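Local coordinates for actin-binding protein (Saccharomyces cerevisiae, PDB 1JO8) that binds actin filaments and recruits the ARP2/3 complex to their sides, regulating actin assembly, and engages partner proteins through its C-terminal SH3 domain, at residues Tyr7-Ala12 and Leu17-Asn22. Sequence-based numbering, arbitrary orientation.
Sequences YDYDAA and LTFVEN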
ATOM      1  N   TYR A   7      -3.662  -6.783   5.906  1.00  7.65           N
ATOM      2  CA  TYR A   7      -4.695  -6.248   6.788  1.00  8.15           C
ATOM      3  C   TYR A   7      -5.296  -5.055   6.082  1.00  8.74           C
ATOM      4  O   TYR A   7      -4.617  -4.412   5.281  1.00  8.04           O
ATOM      5  CB  TYR A   7      -4.104  -5.798   8.140  1.00  8.97           C
ATOM      6  CG  TYR A   7      -3.344  -6.889   8.849  1.00  9.43           C
ATOM      7  CD1 TYR A   7      -4.038  -7.929   9.425  1.00  9.87           C
ATOM      8  CD2 TYR A   7      -1.953  -6.926   8.880  1.00 12.42           C
ATOM      9  CE1 TYR A   7      -3.398  -8.971  10.074  1.00 12.42           C
ATOM     10  CE2 TYR A   7      -1.289  -7.989   9.516  1.00 13.14           C
ATOM     11  CZ  TYR A   7      -2.038  -9.003  10.095  1.00 12.64           C
ATOM     12  OH  TYR A   7      -1.419 -10.058  10.753  1.00 17.13           O
ATOM     13  N   ASP A   8      -6.527  -4.713   6.410  1.00  8.75           N
ATOM     14  CA  ASP A   8      -7.147  -3.497   5.913  1.00  8.45           C
ATOM     15  C   ASP A   8      -6.373  -2.294   6.447  1.00  7.62           C
ATOM     16  O   ASP A   8      -5.942  -2.316   7.610  1.00  8.35           O
ATOM     17  CB  ASP A   8      -8.590  -3.322   6.431  1.00  9.70           C
ATOM     18  CG  ASP A   8      -9.578  -4.349   5.956  1.00 12.30           C
ATOM     19  OD1 ASP A   8      -9.262  -5.251   5.160  1.00 12.28           O
ATOM     20  OD2 ASP A   8     -10.750  -4.278   6.394  1.00 15.32           O
ATOM     21  N   TYR A   9      -6.229  -1.247   5.644  1.00  7.35           N
ATOM     22  CA  TYR A   9      -5.619   0.000   6.098  1.00  6.98           C
ATOM     23  C   TYR A   9      -6.535   1.129   5.706  1.00  6.67           C
ATOM     24  O   TYR A   9      -6.919   1.255   4.536  1.00  6.90           O
ATOM     25  CB  TYR A   9      -4.221   0.266   5.520  1.00  6.90           C
ATOM     26  CG  TYR A   9      -3.694   1.584   6.032  1.00  7.63           C
ATOM     27  CD1 TYR A   9      -3.304   1.711   7.352  1.00  8.45           C
ATOM     28  CD2 TYR A   9      -3.681   2.724   5.248  1.00  8.49           C
ATOM     29  CE1 TYR A   9      -2.911   2.910   7.879  1.00  9.18           C
ATOM     30  CE2 TYR A   9      -3.266   3.937   5.768  1.00  8.78           C
ATOM     31  CZ  TYR A   9      -2.897   4.025   7.072  1.00  8.92           C
ATOM     32  OH  TYR A   9      -2.510   5.226   7.648  1.00 10.47           O
ATOM     33  N   ASP A  10      -6.907   1.918   6.698  1.00  6.88           N
ATOM     34  CA  ASP A  10      -7.741   3.085   6.473  1.00  7.22           C
ATOM     35  C   ASP A  10      -6.905   4.349   6.474  1.00  7.29           C
ATOM     36  O   ASP A  10      -6.230   4.645   7.467  1.00  7.50           O
ATOM     37  CB  ASP A  10      -8.778   3.210   7.585  1.00  8.18           C
ATOM     38  CG  ASP A  10      -9.853   2.153   7.523  1.00 10.94           C
ATOM     39  OD1 ASP A  10     -10.150   1.643   6.438  1.00 11.12           O
ATOM     40  OD2 ASP A  10     -10.488   1.813   8.543  1.00 16.04           O
ATOM     41  N   ALA A  11      -6.944   5.111   5.398  1.00  6.74           N
ATOM     42  CA  ALA A  11      -6.229   6.372   5.396  1.00  7.16           C
ATOM     43  C   ALA A  11      -6.721   7.280   6.508  1.00  7.39           C
ATOM     44  O   ALA A  11      -7.897   7.308   6.836  1.00  7.95           O
ATOM     45  CB  ALA A  11      -6.430   7.087   4.081  1.00  6.74           C
ATOM     46  N   ALA A  12      -5.810   8.094   7.017  1.00  8.05           N
ATOM     47  CA  ALA A  12      -6.139   9.135   7.973  1.00  8.73           C
ATOM     48  C   ALA A  12      -5.680  10.490   7.457  1.00  8.86           C
ATOM     49  O   ALA A  12      -5.860  11.498   8.128  1.00  9.55           O
ATOM     50  CB  ALA A  12      -5.492   8.851   9.332  1.00 10.62           C
ATOM     51  N   LEU A  17      -2.999   5.854   1.102  1.00  6.57           N
ATOM     52  CA  LEU A  17      -3.904   4.887   0.481  1.00  6.27           C
ATOM     53  C   LEU A  17      -4.898   4.364   1.503  1.00  6.08           C
ATOM     54  O   LEU A  17      -4.678   4.424   2.715  1.00  6.93           O
ATOM     55  CB  LEU A  17      -3.123   3.678  -0.022  1.00  7.48           C
ATOM     56  CG  LEU A  17      -2.137   3.886  -1.161  1.00  8.46           C
ATOM     57  CD1 LEU A  17      -1.361   2.615  -1.480  1.00  9.37           C
ATOM     58  CD2 LEU A  17      -2.897   4.326  -2.367  1.00  8.23           C
ATOM     59  N   THR A  18      -5.981   3.827   0.987  1.00  6.28           N
ATOM     60  CA  THR A  18      -6.964   3.053   1.728  1.00  6.87           C
ATOM     61  C   THR A  18      -7.108   1.734   0.977  1.00  6.91           C
ATOM     62  O   THR A  18      -7.263   1.744  -0.231  1.00  8.01           O
ATOM     63  CB  THR A  18      -8.319   3.778   1.764  1.00  7.69           C
ATOM     64  OG1 THR A  18      -8.189   4.951   2.561  1.00  7.97           O
ATOM     65  CG2 THR A  18      -9.423   2.925   2.401  1.00  8.13           C
ATOM     66  N   PHE A  19      -7.052   0.604   1.662  1.00  6.26           N
ATOM     67  CA  PHE A  19      -7.163  -0.677   0.999  1.00  6.35           C
ATOM     68  C   PHE A  19      -7.659  -1.715   1.966  1.00  7.12           C
ATOM     69  O   PHE A  19      -7.701  -1.460   3.159  1.00  7.24           O
ATOM     70  CB  PHE A  19      -5.845  -1.083   0.337  1.00  6.41           C
ATOM     71  CG  PHE A  19      -4.644  -1.091   1.251  1.00  6.15           C
ATOM     72  CD1 PHE A  19      -4.418  -2.116   2.160  1.00  6.72           C
ATOM     73  CD2 PHE A  19      -3.693  -0.096   1.141  1.00  7.45           C
ATOM     74  CE1 PHE A  19      -3.282  -2.130   2.943  1.00  6.74           C
ATOM     75  CE2 PHE A  19      -2.554  -0.111   1.922  1.00  8.93           C
ATOM     76  CZ  PHE A  19      -2.359  -1.120   2.828  1.00  7.66           C
ATOM     77  N   VAL A  20      -8.018  -2.888   1.446  1.00  7.20           N
ATOM     78  CA  VAL A  20      -8.467  -3.993   2.278  1.00  8.72           C
ATOM     79  C   VAL A  20      -7.556  -5.190   2.079  1.00  8.63           C
ATOM     80  O   VAL A  20      -6.838  -5.277   1.087  1.00  8.07           O
ATOM     81  CB  VAL A  20      -9.939  -4.382   1.999  1.00 10.02           C
ATOM     82  CG1 VAL A  20     -10.865  -3.260   2.450  1.00 11.51           C
ATOM     83  CG2 VAL A  20     -10.150  -4.714   0.540  1.00 11.83           C
ATOM     84  N   GLU A  21      -7.592  -6.110   3.033  1.00  8.47           N
ATOM     85  CA  GLU A  21      -6.846  -7.342   2.978  1.00  9.78           C
ATOM     86  C   GLU A  21      -7.024  -7.958   1.594  1.00  9.17           C
ATOM     87  O   GLU A  21      -8.133  -8.015   1.052  1.00  9.31           O
ATOM     88  CB  GLU A  21      -7.381  -8.314   4.048  1.00 11.37           C
ATOM     89  CG  GLU A  21      -6.472  -9.538   4.236  0.60 12.38           C
ATOM     90  CD  GLU A  21      -7.017 -10.599   5.176  0.60 17.13           C
ATOM     91  OE1 GLU A  21      -8.051 -10.338   5.811  0.50 20.63           O
ATOM     92  OE2 GLU A  21      -6.406 -11.688   5.282  0.65 19.20           O
ATOM     93  N   ASN A  22      -5.925  -8.445   1.043  1.00  7.82           N
ATOM     94  CA  ASN A  22      -5.857  -9.076  -0.264  1.00  8.86           C
ATOM     95  C   ASN A  22      -5.803  -8.160  -1.457  1.00  8.53           C
ATOM     96  O   ASN A  22      -5.503  -8.621  -2.542  1.00  9.40           O
ATOM     97  CB  ASN A  22      -6.880 -10.169  -0.439  1.00 10.20           C
ATOM     98  CG  ASN A  22      -6.611 -11.320   0.481  0.50 13.00           C
ATOM     99  OD1 ASN A  22      -5.447 -11.675   0.735  0.60 14.46           O
ATOM    100  ND2 ASN A  22      -7.675 -11.879   1.044  0.55 15.52           N
TER
HETATM  101  O   HOH W   1      -9.913  -0.182   4.422  1.00 13.72           O
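Tyr9 and Phe19 form a single antiparallel hydrogen-bonded pair, Tyr9 N donating to Phe19 O at 2.9 Å and Phe19 N donating to Tyr9 O in the carbonyl plane. Side chains extend this pairing at both ends, where exposed Asp8 and Thr18 are suited to accept backbone N-H groups. Asp8, short and placed beside Val20, accepts the Glu21 N-H on the anti lone pair of OD1 (2.8 Å, nearly straight at 167°). Thr18 turns OG1 anti to its own carbonyl carbon (chi1 -68°), where the hydroxyl oxygen accepts the N-H of Ala11 at 3.1 Å; the small Ala11 CB, 3.2 Å from Thr18 OG1, suits this close approach. A water bridges Phe19 O and Asp10 OD1 on the exposed side.

The inner side is aromatic. The Phe19 ring is buried against Ala5, Leu40 and Tyr53, where a flat apolar group fits. Tyr9 CB sits over one face of it, 3.8 Å from its centroid, in a CH-pi contact, while Tyr7 O lies at the ring edge, 3.5 Å from Phe19 CE1. With CG anti to the backbone N (chi1 179°), the Tyr9 ring brings its CD2 edge within 3.2 Å of Leu17 O; its hydroxyl bonds to Glu16 and its ring meets Tyr53 edge-to-face. Cutting Phe19 back to an alanine would probably open a gap under Tyr9 CB, beside Tyr53 and Leu40, and let the Tyr9 ring shift.

These segments are the two arms of the SH3 RT loop, and Tyr7 and Tyr9 belong to its ALYDY-like motif; in SH3 domains generally, such tyrosines line the proline-rich peptide groove, consistent with Tyr9 packing against Trp35, Pro50 and Tyr53.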